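Local coordinates for glycosylation Associate Protein 1 (Streptococcus agalactiae serotype V, PDB 6OYC) that probably serves, with a GT-B-like fold, in the accessory Sec system that glycosylates and exports serine-rich adhesins, at residues A[7-11]-A[12-16]; A[367-370]-A[371-375]; A[465-469]-A[470-474]. All coordinates share one frame; numbering follows the deposited sequence.

In the fold
Contact 1 belongs to the part of the chain built round the seven-stranded parallel sheet, in the loop that follows strand 2-5. Contacts 2 and 3 belong to the second parallel sheet, of six strands, and together the two sheets give the two Rossmann-like halves of a GT-B-like fold. Contact 2 lies on helix 360-375 and contact 3 at the turn between strand 464-466 and helix 473-481; their centres are 22 Å apart, and helix 329-344 touches side chains of both. Contact 1 is about 39 Å from contact 2 and 40 Å from contact 3, centre to centre. A glycerol, probably from crystallisation, is bound beside contact 1.

Contact 1 (A[7-11]-A[12-16]); sequences SWYNE and NRTWY
The side chain of Asn10 grips the turn that follows it: OD1 receives the backbone N of Asn12 at 2.7 Å, in the plane of its own carbonyl. CG stands anti to the backbone N (chi1 179°), which carries the amide forward over the turn. Arg13 N bonds to Asn10 O at 3.3 Å and reaches OD1 only weakly. Asn10 ND2 lies at the edge of the Tyr16 ring, 4.0 Å from CD2, and is bonded to Asp17 O. Beyond the turn the side chains pack on one another. Thr14 CG2 sits over one face of the Tyr9 ring in a CH-pi contact, 4.2 Å from the centroid, and also lies on a face of the Trp15 indole. Tyr9 and Trp15 run side by side, their rings inclined at 72°, while Tyr9 OH is bonded to His238. The crest is looser: Glu11 and Asn12 are exposed there, though the Glu11 side chain touches Asn28 and lies about 3 Å from a bound glycerol. Two type I turns, Asn10 to Arg13 and Arg13 to Tyr16, follow. Asn10 N bonds to Thr14 O at 3.3 Å, and with both Arg13 and Thr14 facing Asn10 the arrangement is that of a classic beta bulge.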
loop_
_atom_site.group_PDB
_atom_site.type_symbol
_atom_site.label_atom_id
_atom_site.label_comp_id
_atom_site.label_asym_id
_atom_site.label_seq_id
_atom_site.Cartn_x
_atom_site.Cartn_y
_atom_site.Cartn_z
ATOM N N SER A 7 6.160 -6.804 5.663
ATOM C CA SER A 7 5.067 -7.751 5.418
ATOM C C SER A 7 4.336 -7.303 4.163
ATOM O O SER A 7 3.231 -6.749 4.245
ATOM C CB SER A 7 4.094 -7.841 6.613
ATOM O OG SER A 7 4.718 -8.509 7.692
ATOM N N TRP A 8 4.975 -7.479 3.019
ATOM C CA TRP A 8 4.375 -7.011 1.774
ATOM C C TRP A 8 3.931 -8.211 0.965
ATOM O O TRP A 8 4.245 -8.327 -0.226
ATOM C CB TRP A 8 5.353 -6.156 0.970
ATOM C CG TRP A 8 5.801 -4.923 1.678
ATOM C CD1 TRP A 8 5.155 -4.267 2.697
ATOM C CD2 TRP A 8 6.996 -4.188 1.421
ATOM N NE1 TRP A 8 5.891 -3.165 3.097
ATOM C CE2 TRP A 8 7.017 -3.089 2.319
ATOM C CE3 TRP A 8 8.055 -4.347 0.516
ATOM C CZ2 TRP A 8 8.054 -2.168 2.340
ATOM C CZ3 TRP A 8 9.077 -3.419 0.528
ATOM C CH2 TRP A 8 9.078 -2.352 1.444
ATOM N N TYR A 9 3.229 -9.113 1.640
ATOM C CA TYR A 9 2.886 -10.433 1.155
ATOM C C TYR A 9 1.621 -10.381 0.298
ATOM O O TYR A 9 0.900 -9.377 0.253
ATOM C CB TYR A 9 2.694 -11.378 2.338
ATOM C CG TYR A 9 3.953 -11.555 3.125
ATOM C CD1 TYR A 9 5.124 -11.951 2.486
ATOM C CD2 TYR A 9 3.996 -11.304 4.494
ATOM C CE1 TYR A 9 6.291 -12.117 3.170
ATOM C CE2 TYR A 9 5.194 -11.465 5.201
ATOM C CZ TYR A 9 6.336 -11.879 4.523
ATOM O OH TYR A 9 7.543 -12.056 5.170
ATOM N N ASN A 10 1.359 -11.492 -0.385
ATOM C CA ASN A 10 0.135 -11.685 -1.148
ATOM C C ASN A 10 -0.858 -12.415 -0.257
ATOM O O ASN A 10 -0.530 -13.455 0.320
ATOM C CB ASN A 10 0.423 -12.477 -2.427
ATOM C CG ASN A 10 -0.824 -12.747 -3.276
ATOM O OD1 ASN A 10 -1.887 -13.099 -2.766
ATOM N ND2 ASN A 10 -0.671 -12.626 -4.594
ATOM N N GLU A 11 -2.066 -11.855 -0.151
ATOM C CA GLU A 11 -3.104 -12.385 0.731
ATOM C C GLU A 11 -3.427 -13.845 0.434
ATOM O O GLU A 11 -3.726 -14.619 1.347
ATOM C CB GLU A 11 -4.376 -11.550 0.575
ATOM C CG GLU A 11 -4.979 -11.053 1.860
ATOM C CD GLU A 11 -6.177 -10.159 1.615
ATOM O OE1 GLU A 11 -6.792 -10.233 0.520
ATOM O OE2 GLU A 11 -6.497 -9.371 2.525
ATOM N N ASN A 12 -3.439 -14.227 -0.836
ATOM C CA ASN A 12 -3.890 -15.555 -1.219
ATOM C C ASN A 12 -2.752 -16.521 -1.493
ATOM O O ASN A 12 -3.008 -17.696 -1.757
ATOM C CB ASN A 12 -4.812 -15.437 -2.429
ATOM C CG ASN A 12 -5.995 -14.546 -2.130
ATOM O OD1 ASN A 12 -6.686 -14.757 -1.129
ATOM N ND2 ASN A 12 -6.206 -13.518 -2.950
ATOM N N ARG A 13 -1.511 -16.062 -1.392
ATOM C CA ARG A 13 -0.342 -16.885 -1.667
ATOM C C ARG A 13 0.845 -16.145 -1.046
ATOM O O ARG A 13 1.494 -15.328 -1.711
ATOM C CB ARG A 13 -0.197 -17.095 -3.185
ATOM C CG ARG A 13 0.813 -18.148 -3.625
ATOM C CD ARG A 13 0.961 -18.150 -5.160
ATOM N NE ARG A 13 2.251 -18.693 -5.587
ATOM C CZ ARG A 13 2.668 -18.744 -6.854
ATOM N NH1 ARG A 13 1.888 -18.280 -7.822
ATOM N NH2 ARG A 13 3.885 -19.230 -7.149
ATOM N N THR A 14 1.103 -16.428 0.234
ATOM C CA THR A 14 1.887 -15.545 1.093
ATOM C C THR A 14 3.174 -15.076 0.433
ATOM O O THR A 14 3.478 -13.879 0.424
ATOM C CB THR A 14 2.221 -16.251 2.414
ATOM O OG1 THR A 14 1.013 -16.556 3.100
ATOM C CG2 THR A 14 3.094 -15.367 3.329
ATOM N N TRP A 15 3.961 -16.007 -0.096
ATOM C CA TRP A 15 5.331 -15.704 -0.489
ATOM C C TRP A 15 5.433 -15.205 -1.917
ATOM O O TRP A 15 6.546 -15.076 -2.438
ATOM C CB TRP A 15 6.217 -16.941 -0.257
ATOM C CG TRP A 15 5.976 -17.509 1.131
ATOM C CD1 TRP A 15 5.261 -18.637 1.453
ATOM C CD2 TRP A 15 6.403 -16.944 2.383
ATOM N NE1 TRP A 15 5.225 -18.809 2.816
ATOM C CE2 TRP A 15 5.915 -17.785 3.412
ATOM C CE3 TRP A 15 7.156 -15.816 2.734
ATOM C CZ2 TRP A 15 6.145 -17.525 4.764
ATOM C CZ3 TRP A 15 7.389 -15.559 4.083
ATOM C CH2 TRP A 15 6.882 -16.410 5.079
ATOM N N TYR A 16 4.301 -14.900 -2.553
ATOM C CA TYR A 16 4.236 -14.533 -3.957
ATOM C C TYR A 16 4.229 -13.004 -4.124
ATOM O O TYR A 16 4.325 -12.244 -3.159
ATOM C CB TYR A 16 2.996 -15.178 -4.605
ATOM C CG TYR A 16 2.991 -15.172 -6.126
ATOM C CD1 TYR A 16 4.021 -15.775 -6.846
ATOM C CD2 TYR A 16 1.973 -14.545 -6.839
ATOM C CE1 TYR A 16 4.036 -15.767 -8.233
ATOM C CE2 TYR A 16 1.974 -14.542 -8.227
ATOM C CZ TYR A 16 3.014 -15.162 -8.909
ATOM O OH TYR A 16 3.046 -15.161 -10.266
#

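Contact 2 (A[367-370]-A[371-375]); sequences YDYL and KEATK
Tyr367 and Lys371 meet one turn apart on helix 360-375, an alpha-helix of the half of the protein built on the six-stranded parallel sheet. Backbone bonds of the i to i+4 kind set the spacing. Lys371 N bonds to Tyr367 O at 2.9 Å, Glu372 N to Asp368 O, and Ala373 N to Tyr369 O; the last is nearly in line with its carbonyl, at a C=O...N angle of 165°. Thr374 N closes the series on Leu370 O.

Side-chain packing is modest. Tyr369 CE2 comes to 4.0 Å from Ala373 CB, approaching the methyl obliquely; with chi1 at -178° the ring is laid along the helix toward Ala373. That ring also stacks on His329, and Ala373 packs against Leu336, both residues of helix 329-344. On another flank Tyr367 slants across the aliphatic part of Lys371 in a loose van der Waals contact, its OH 4.2 Å from CD, while its ring meets Phe408 of strand 406-409 edge-to-face. Leu370, buried, packs on Phe408 as well.

Charged groups interact loosely: Lys375 NZ and Glu372 OE2 form a long salt bridge at 3.7 Å, on an exposed part of the helix. Asp368 instead uses OD1 to bind Gln364.

The polar side chain of buried Thr374 is turned back onto the helix. Its OG1 stands between the backbone N and the carbonyl carbon (chi1 42°), 2.7 Å from Leu370 O and 2.8 Å from Lys371 O.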
loop_
_atom_site.group_PDB
_atom_site.type_symbol
_atom_site.label_atom_id
_atom_site.label_comp_id
_atom_site.label_asym_id
_atom_site.label_seq_id
_atom_site.Cartn_x
_atom_site.Cartn_y
_atom_site.Cartn_z
ATOM N N TYR A 367 -21.891 6.776 -8.599
ATOM C CA TYR A 367 -21.848 7.968 -9.441
ATOM C C TYR A 367 -23.216 8.260 -10.048
ATOM O O TYR A 367 -23.657 9.412 -10.067
ATOM C CB TYR A 367 -20.797 7.799 -10.546
ATOM C CG TYR A 367 -20.817 8.946 -11.516
ATOM C CD1 TYR A 367 -20.203 10.153 -11.202
ATOM C CD2 TYR A 367 -21.490 8.846 -12.722
ATOM C CE1 TYR A 367 -20.238 11.227 -12.079
ATOM C CE2 TYR A 367 -21.534 9.911 -13.603
ATOM C CZ TYR A 367 -20.910 11.101 -13.278
ATOM O OH TYR A 367 -20.956 12.155 -14.162
ATOM N N ASP A 368 -23.895 7.221 -10.553
ATOM C CA ASP A 368 -25.237 7.383 -11.104
ATOM C C ASP A 368 -26.185 7.955 -10.067
ATOM O O ASP A 368 -26.976 8.854 -10.369
ATOM C CB ASP A 368 -25.783 6.043 -11.606
ATOM C CG ASP A 368 -25.165 5.604 -12.911
ATOM O OD1 ASP A 368 -24.589 6.452 -13.609
ATOM O OD2 ASP A 368 -25.272 4.411 -13.244
ATOM N N TYR A 369 -26.119 7.451 -8.835
ATOM C CA TYR A 369 -26.995 7.998 -7.809
ATOM C C TYR A 369 -26.640 9.447 -7.500
ATOM O O TYR A 369 -27.533 10.293 -7.381
ATOM C CB TYR A 369 -26.955 7.142 -6.544
ATOM C CG TYR A 369 -27.889 7.679 -5.497
ATOM C CD1 TYR A 369 -29.237 7.329 -5.484
ATOM C CD2 TYR A 369 -27.435 8.576 -4.547
ATOM C CE1 TYR A 369 -30.099 7.854 -4.524
ATOM C CE2 TYR A 369 -28.273 9.104 -3.605
ATOM C CZ TYR A 369 -29.599 8.746 -3.587
ATOM O OH TYR A 369 -30.399 9.300 -2.619
ATOM N N LEU A 370 -25.347 9.758 -7.367
ATOM C CA LEU A 370 -24.957 11.136 -7.072
ATOM C C LEU A 370 -25.419 12.086 -8.171
ATOM O O LEU A 370 -25.896 13.190 -7.885
ATOM C CB LEU A 370 -23.446 11.235 -6.896
ATOM C CG LEU A 370 -22.892 10.905 -5.522
ATOM C CD1 LEU A 370 -21.396 11.107 -5.543
ATOM C CD2 LEU A 370 -23.550 11.783 -4.482
ATOM N N LYS A 371 -25.302 11.666 -9.435
ATOM C CA LYS A 371 -25.768 12.514 -10.529
ATOM C C LYS A 371 -27.266 12.788 -10.413
ATOM O O LYS A 371 -27.708 13.932 -10.572
ATOM C CB LYS A 371 -25.433 11.874 -11.880
ATOM C CG LYS A 371 -25.301 12.878 -13.033
ATOM C CD LYS A 371 -25.106 12.192 -14.398
ATOM C CE LYS A 371 -25.429 13.146 -15.562
ATOM N NZ LYS A 371 -26.199 12.515 -16.684
ATOM N N GLU A 372 -28.064 11.756 -10.121
ATOM C CA GLU A 372 -29.512 11.954 -10.045
ATOM C C GLU A 372 -29.891 12.804 -8.842
ATOM O O GLU A 372 -30.760 13.675 -8.940
ATOM C CB GLU A 372 -30.241 10.611 -9.986
ATOM C CG GLU A 372 -30.604 10.026 -11.338
ATOM C CD GLU A 372 -31.406 10.987 -12.197
ATOM O OE1 GLU A 372 -32.148 11.829 -11.638
ATOM O OE2 GLU A 372 -31.289 10.893 -13.438
ATOM N N ALA A 373 -29.243 12.573 -7.699
ATOM C CA ALA A 373 -29.607 13.303 -6.496
ATOM C C ALA A 373 -29.195 14.765 -6.557
ATOM O O ALA A 373 -29.748 15.576 -5.809
ATOM C CB ALA A 373 -28.993 12.638 -5.273
ATOM N N THR A 374 -28.228 15.114 -7.415
ATOM C CA THR A 374 -27.886 16.518 -7.626
ATOM C C THR A 374 -28.823 17.191 -8.626
ATOM O O THR A 374 -29.122 18.380 -8.471
ATOM C CB THR A 374 -26.432 16.663 -8.098
ATOM O OG1 THR A 374 -26.136 15.655 -9.078
ATOM C CG2 THR A 374 -25.468 16.533 -6.918
ATOM N N LYS A 375 -29.297 16.449 -9.637
ATOM C CA LYS A 375 -30.206 17.001 -10.643
ATOM C C LYS A 375 -31.362 17.755 -9.998
ATOM O O LYS A 375 -31.785 18.807 -10.489
ATOM C CB LYS A 375 -30.741 15.872 -11.524
ATOM C CG LYS A 375 -30.465 16.031 -13.008
ATOM C CD LYS A 375 -30.885 14.776 -13.792
ATOM C CE LYS A 375 -30.185 14.688 -15.148
ATOM N NZ LYS A 375 -30.669 13.527 -15.949
#

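Contact 3 (A[465-469]-A[470-474]); sequences YIIEE and IQELE
Ile470 opens the helical turn after Glu469, with its CA 4.0 Å from Ile467 CD1. Its CB still touches Glu469, while the side chain packs on Glu331, Lys334 and Ser335 of helix 329-344. Gln471, exposed, crosses Glu469 obliquely: NE2 gives a weak bond to Glu469 OE1 at 3.2 Å, with amide and carboxylate planes 68° apart.

Glu472 carries most of the contact. Its N binds Glu469 O at 3.0 Å, a bond that ties the 3-10 turn 470-472 to the residue before it. The side chain, with CG anti to the backbone N (chi1 -152°) and extended beyond, passes Ile467 in the opposite direction and returns to the end of the strand. There OE1 takes the backbone N of Glu468 at 2.6 Å, on the syn side but 33° out of the carboxylate plane. This is the beta-alpha connection of a Rossmann-like parallel sheet, in which edge strand 464-466 gives way to helix 473-481. The other oxygen, OE2, lies in the ring plane at the edge of Tyr465, 3.6 Å from CE1, with ring and carboxylate almost perpendicular. Glu468 OE2 is 3.4 Å from Glu472 OE1, a closeness of like charges that the N-H of Glu468, bonded to the same OE1, probably offsets in part.

Leu473 then directs CD2 to Ile467 CD1, 3.9 Å away, and both side chains pack on Ile450 of the neighbouring strand 449-451.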
loop_
_atom_site.group_PDB
_atom_site.type_symbol
_atom_site.label_atom_id
_atom_site.label_comp_id
_atom_site.label_asym_id
_atom_site.label_seq_id
_atom_site.Cartn_x
_atom_site.Cartn_y
_atom_site.Cartn_z
ATOM N N TYR A 465 -12.829 18.403 12.936
ATOM C CA TYR A 465 -14.110 18.732 13.540
ATOM C C TYR A 465 -14.995 17.499 13.484
ATOM O O TYR A 465 -15.206 16.927 12.406
ATOM C CB TYR A 465 -14.765 19.910 12.819
ATOM C CG TYR A 465 -15.880 20.581 13.595
ATOM C CD1 TYR A 465 -17.147 20.003 13.676
ATOM C CD2 TYR A 465 -15.675 21.808 14.227
ATOM C CE1 TYR A 465 -18.184 20.624 14.371
ATOM C CE2 TYR A 465 -16.710 22.439 14.930
ATOM C CZ TYR A 465 -17.958 21.841 14.996
ATOM O OH TYR A 465 -18.974 22.453 15.689
ATOM N N ILE A 466 -15.489 17.086 14.645
ATOM C CA ILE A 466 -16.355 15.921 14.764
ATOM C C ILE A 466 -17.799 16.401 14.845
ATOM O O ILE A 466 -18.179 17.104 15.791
ATOM C CB ILE A 466 -15.975 15.071 15.987
ATOM C CG1 ILE A 466 -14.483 14.728 15.948
ATOM C CG2 ILE A 466 -16.802 13.806 16.027
ATOM C CD1 ILE A 466 -14.046 13.809 17.073
ATOM N N ILE A 467 -18.600 16.038 13.851
ATOM C CA ILE A 467 -20.006 16.418 13.804
ATOM C C ILE A 467 -20.846 15.288 14.389
ATOM O O ILE A 467 -20.561 14.098 14.177
ATOM C CB ILE A 467 -20.454 16.774 12.368
ATOM C CG1 ILE A 467 -20.306 15.583 11.432
ATOM C CG2 ILE A 467 -19.648 17.943 11.821
ATOM C CD1 ILE A 467 -20.867 15.821 10.056
ATOM N N GLU A 468 -21.869 15.665 15.159
ATOM C CA GLU A 468 -22.802 14.699 15.723
ATOM C C GLU A 468 -23.878 14.319 14.723
ATOM O O GLU A 468 -24.412 13.209 14.793
ATOM C CB GLU A 468 -23.454 15.258 16.991
ATOM C CG GLU A 468 -22.500 15.426 18.172
ATOM C CD GLU A 468 -22.697 16.750 18.913
ATOM O OE1 GLU A 468 -22.257 16.859 20.082
ATOM O OE2 GLU A 468 -23.295 17.683 18.327
ATOM N N GLU A 469 -24.213 15.219 13.803
ATOM C CA GLU A 469 -25.196 14.947 12.767
ATOM C C GLU A 469 -24.701 15.566 11.470
ATOM O O GLU A 469 -23.872 16.476 11.474
ATOM C CB GLU A 469 -26.574 15.504 13.145
ATOM C CG GLU A 469 -27.747 14.750 12.535
ATOM C CD GLU A 469 -29.078 15.475 12.738
ATOM O OE1 GLU A 469 -29.062 16.721 12.859
ATOM O OE2 GLU A 469 -30.137 14.803 12.768
ATOM N N ILE A 470 -25.218 15.069 10.352
ATOM C CA ILE A 470 -24.708 15.518 9.061
ATOM C C ILE A 470 -25.004 17.001 8.834
ATOM O O ILE A 470 -24.162 17.736 8.298
ATOM C CB ILE A 470 -25.262 14.628 7.933
ATOM C CG1 ILE A 470 -24.597 13.246 8.007
ATOM C CG2 ILE A 470 -25.008 15.265 6.567
ATOM C CD1 ILE A 470 -25.145 12.228 7.024
ATOM N N GLN A 471 -26.170 17.483 9.279
ATOM C CA GLN A 471 -26.486 18.897 9.089
ATOM C C GLN A 471 -25.492 19.804 9.806
ATOM O O GLN A 471 -25.370 20.984 9.460
ATOM C CB GLN A 471 -27.931 19.179 9.530
ATOM C CG GLN A 471 -28.113 19.833 10.895
ATOM C CD GLN A 471 -29.580 20.179 11.198
ATOM O OE1 GLN A 471 -30.266 20.820 10.395
ATOM N NE2 GLN A 471 -30.057 19.758 12.369
ATOM N N GLU A 472 -24.743 19.269 10.765
ATOM C CA GLU A 472 -23.681 20.046 11.384
ATOM C C GLU A 472 -22.537 20.364 10.411
ATOM O O GLU A 472 -21.703 21.223 10.724
ATOM C CB GLU A 472 -23.189 19.287 12.611
ATOM C CG GLU A 472 -22.619 20.137 13.723
ATOM C CD GLU A 472 -22.198 19.285 14.914
ATOM O OE1 GLU A 472 -22.680 18.126 15.011
ATOM O OE2 GLU A 472 -21.377 19.765 15.734
ATOM N N LEU A 473 -22.478 19.705 9.241
ATOM C CA LEU A 473 -21.594 20.165 8.169
ATOM C C LEU A 473 -21.797 21.644 7.874
ATOM O O LEU A 473 -20.841 22.343 7.501
ATOM C CB LEU A 473 -21.840 19.375 6.883
ATOM C CG LEU A 473 -21.293 17.950 6.788
ATOM C CD1 LEU A 473 -21.746 17.306 5.471
ATOM C CD2 LEU A 473 -19.775 17.924 6.959
ATOM N N GLU A 474 -23.040 22.132 8.024
ATOM C CA GLU A 474 -23.343 23.540 7.782
ATOM C C GLU A 474 -22.640 24.454 8.773
ATOM O O GLU A 474 -22.514 25.655 8.509
ATOM C CB GLU A 474 -24.856 23.778 7.830
ATOM C CG GLU A 474 -25.604 23.313 6.588
ATOM C CD GLU A 474 -27.098 23.159 6.831
ATOM O OE1 GLU A 474 -27.648 22.066 6.571
ATOM O OE2 GLU A 474 -27.722 24.139 7.289
#